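Local coordinates for mandelate racemase/muconate lactonizing protein (Alicyclobacillus acidocaldarius LAA1, PDB 3QLD) that belongs to the mandelate racemase/muconate lactonizing group of the enolase superfamily, built from a capping domain and a modified TIM barrel, at residues Ile220-Pro225 / Asp246-Ser251. Numbering follows the deposited sequence.
Sequences IEQPLP and DESVRS
The amide of Gln222 makes all three hydrogen bonds between Ile220-Pro225 and Asp246-Ser251. Its OE1 accepts two backbone N-H groups. Asp246 N lies 2.7 Å from Gln222 OE1, in the carbonyl plane and on a lone pair. Ser248 N, 3.1 Å from the same OE1, is tilted 34° from that plane. At the nitrogen end of the amide, Gln222 NE2 donates to Ser248 OG at 3.0 Å, nearly in the amide plane. With both ends gripped, the rotation of the amide is fixed. The bend at chi2 of Gln222 (-72°) carries the amide to the type I turn Asp246-Val249, which Val249 N closes on Asp246 O.

Ile220-Pro225 takes in strand 220-221 and the loop after it, and Asp246-Ser251 is the loop after the neighbouring parallel strand 243-245 of the C-terminal barrel domain, so the glutamine ties together two loops at the C-terminal ends of the strands, where enolase-superfamily barrels carry their active sites.

Stacking adds to these bonds. The Glu247 carboxylate lies over the amide with planes 18° apart, its CD 3.7 Å from Gln222 CD.

Two carboxylates also come close, each with partners of its own. Glu221 OE2 approaches Asp246 CB at 3.4 Å and Asp246 OD2 at 3.9 Å. Glu221 has a salt bridge to Lys169 and a hydrogen bond from Asn268; Asp246 has salt bridges to Arg273 and Lys270, which with Lys169 probably offset the like charges, and a hydrogen bond with Tyr56.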
loop_
_atom_site.group_PDB
_atom_site.type_symbol
_atom_site.label_atom_id
_atom_site.label_comp_id
_atom_site.label_asym_id
_atom_site.label_seq_id
_atom_site.Cartn_x
_atom_site.Cartn_y
_atom_site.Cartn_z
ATOM N N ILE A 220 -17.701 6.750 16.174
ATOM C CA ILE A 220 -17.845 5.345 15.771
ATOM C C ILE A 220 -16.646 5.184 14.826
ATOM O O ILE A 220 -16.561 5.913 13.843
ATOM C CB ILE A 220 -19.179 5.046 15.065
ATOM C CG1 ILE A 220 -20.367 5.246 16.054
ATOM C CG2 ILE A 220 -19.175 3.546 14.451
ATOM C CD1 ILE A 220 -21.696 5.206 15.386
ATOM N N GLU A 221 -15.713 4.261 15.156
ATOM C CA GLU A 221 -14.508 4.107 14.351
ATOM C C GLU A 221 -14.713 3.040 13.257
ATOM O O GLU A 221 -15.314 1.995 13.515
ATOM C CB GLU A 221 -13.397 3.617 15.292
ATOM C CG GLU A 221 -11.987 3.647 14.664
ATOM C CD GLU A 221 -10.927 3.475 15.737
ATOM O OE1 GLU A 221 -11.267 3.060 16.868
ATOM O OE2 GLU A 221 -9.774 3.760 15.463
ATOM N N GLN A 222 -14.240 3.342 12.045
ATOM C CA GLN A 222 -14.207 2.353 10.912
ATOM C C GLN A 222 -15.493 1.561 10.743
ATOM O O GLN A 222 -15.516 0.341 10.809
ATOM C CB GLN A 222 -12.969 1.447 11.119
ATOM C CG GLN A 222 -11.588 2.197 10.940
ATOM C CD GLN A 222 -11.183 2.609 9.503
ATOM O OE1 GLN A 222 -10.510 3.634 9.312
ATOM N NE2 GLN A 222 -11.618 1.848 8.490
ATOM N N PRO A 223 -16.646 2.258 10.517
ATOM C CA PRO A 223 -17.898 1.556 10.468
ATOM C C PRO A 223 -17.963 0.603 9.227
ATOM O O PRO A 223 -18.476 -0.490 9.324
ATOM C CB PRO A 223 -18.929 2.688 10.302
ATOM C CG PRO A 223 -18.205 3.828 9.823
ATOM C CD PRO A 223 -16.851 3.724 10.465
ATOM N N LEU A 224 -17.418 1.056 8.111
ATOM C CA LEU A 224 -17.564 0.339 6.828
ATOM C C LEU A 224 -16.205 -0.267 6.411
ATOM O O LEU A 224 -15.154 0.115 6.924
ATOM C CB LEU A 224 -18.088 1.284 5.721
ATOM C CG LEU A 224 -19.480 1.952 5.958
ATOM C CD1 LEU A 224 -19.872 2.888 4.792
ATOM C CD2 LEU A 224 -20.591 0.897 6.289
ATOM N N PRO A 225 -16.250 -1.235 5.478
ATOM C CA PRO A 225 -14.991 -1.694 4.906
ATOM C C PRO A 225 -14.311 -0.578 4.169
ATOM O O PRO A 225 -14.950 0.426 3.841
ATOM C CB PRO A 225 -15.441 -2.715 3.869
ATOM C CG PRO A 225 -16.799 -3.133 4.254
ATOM C CD PRO A 225 -17.410 -1.875 4.819
ATOM N N ASP A 246 -9.209 5.285 11.049
ATOM C CA ASP A 246 -7.844 4.905 11.476
ATOM C C ASP A 246 -7.188 4.462 10.137
ATOM O O ASP A 246 -6.604 5.311 9.471
ATOM C CB ASP A 246 -7.940 3.830 12.574
ATOM C CG ASP A 246 -6.628 3.152 12.927
ATOM O OD1 ASP A 246 -5.572 3.550 12.460
ATOM O OD2 ASP A 246 -6.693 2.181 13.696
ATOM N N GLU A 247 -7.348 3.206 9.761
ATOM C CA GLU A 247 -6.536 2.612 8.649
ATOM C C GLU A 247 -6.985 3.110 7.280
ATOM O O GLU A 247 -6.202 3.128 6.317
ATOM C CB GLU A 247 -6.404 1.061 8.768
ATOM C CG GLU A 247 -7.681 0.309 8.465
ATOM C CD GLU A 247 -8.521 0.059 9.738
ATOM O OE1 GLU A 247 -9.342 -0.864 9.663
ATOM O OE2 GLU A 247 -8.346 0.747 10.804
ATOM N N SER A 248 -8.214 3.633 7.222
ATOM C CA SER A 248 -8.695 4.264 5.985
ATOM C C SER A 248 -8.003 5.531 5.607
ATOM O O SER A 248 -8.270 6.034 4.516
ATOM C CB SER A 248 -10.204 4.541 6.057
ATOM O OG SER A 248 -10.938 3.339 6.032
ATOM N N VAL A 249 -7.226 6.105 6.531
ATOM C CA VAL A 249 -6.462 7.282 6.264
ATOM C C VAL A 249 -4.940 7.033 6.520
ATOM O O VAL A 249 -4.449 7.117 7.653
ATOM C CB VAL A 249 -6.927 8.438 7.117
ATOM C CG1 VAL A 249 -5.917 9.588 6.961
ATOM C CG2 VAL A 249 -8.409 8.916 6.644
ATOM N N ARG A 250 -4.220 6.799 5.436
ATOM C CA ARG A 250 -2.794 6.434 5.490
ATOM C C ARG A 250 -1.867 7.567 5.094
ATOM O O ARG A 250 -0.656 7.373 5.114
ATOM C CB ARG A 250 -2.485 5.279 4.506
ATOM C CG ARG A 250 -3.458 4.125 4.411
ATOM C CD ARG A 250 -3.224 3.128 5.561
ATOM N NE ARG A 250 -3.674 1.719 5.400
ATOM C CZ ARG A 250 -4.708 1.214 4.688
ATOM N NH1 ARG A 250 -5.519 1.972 3.932
ATOM N NH2 ARG A 250 -4.941 -0.112 4.744
ATOM N N SER A 251 -2.403 8.688 4.633
ATOM C CA SER A 251 -1.596 9.784 4.108
ATOM C C SER A 251 -2.352 11.066 4.297
ATOM O O SER A 251 -3.574 11.048 4.464
ATOM C CB SER A 251 -1.349 9.630 2.608
ATOM O OG SER A 251 -2.536 9.874 1.840
#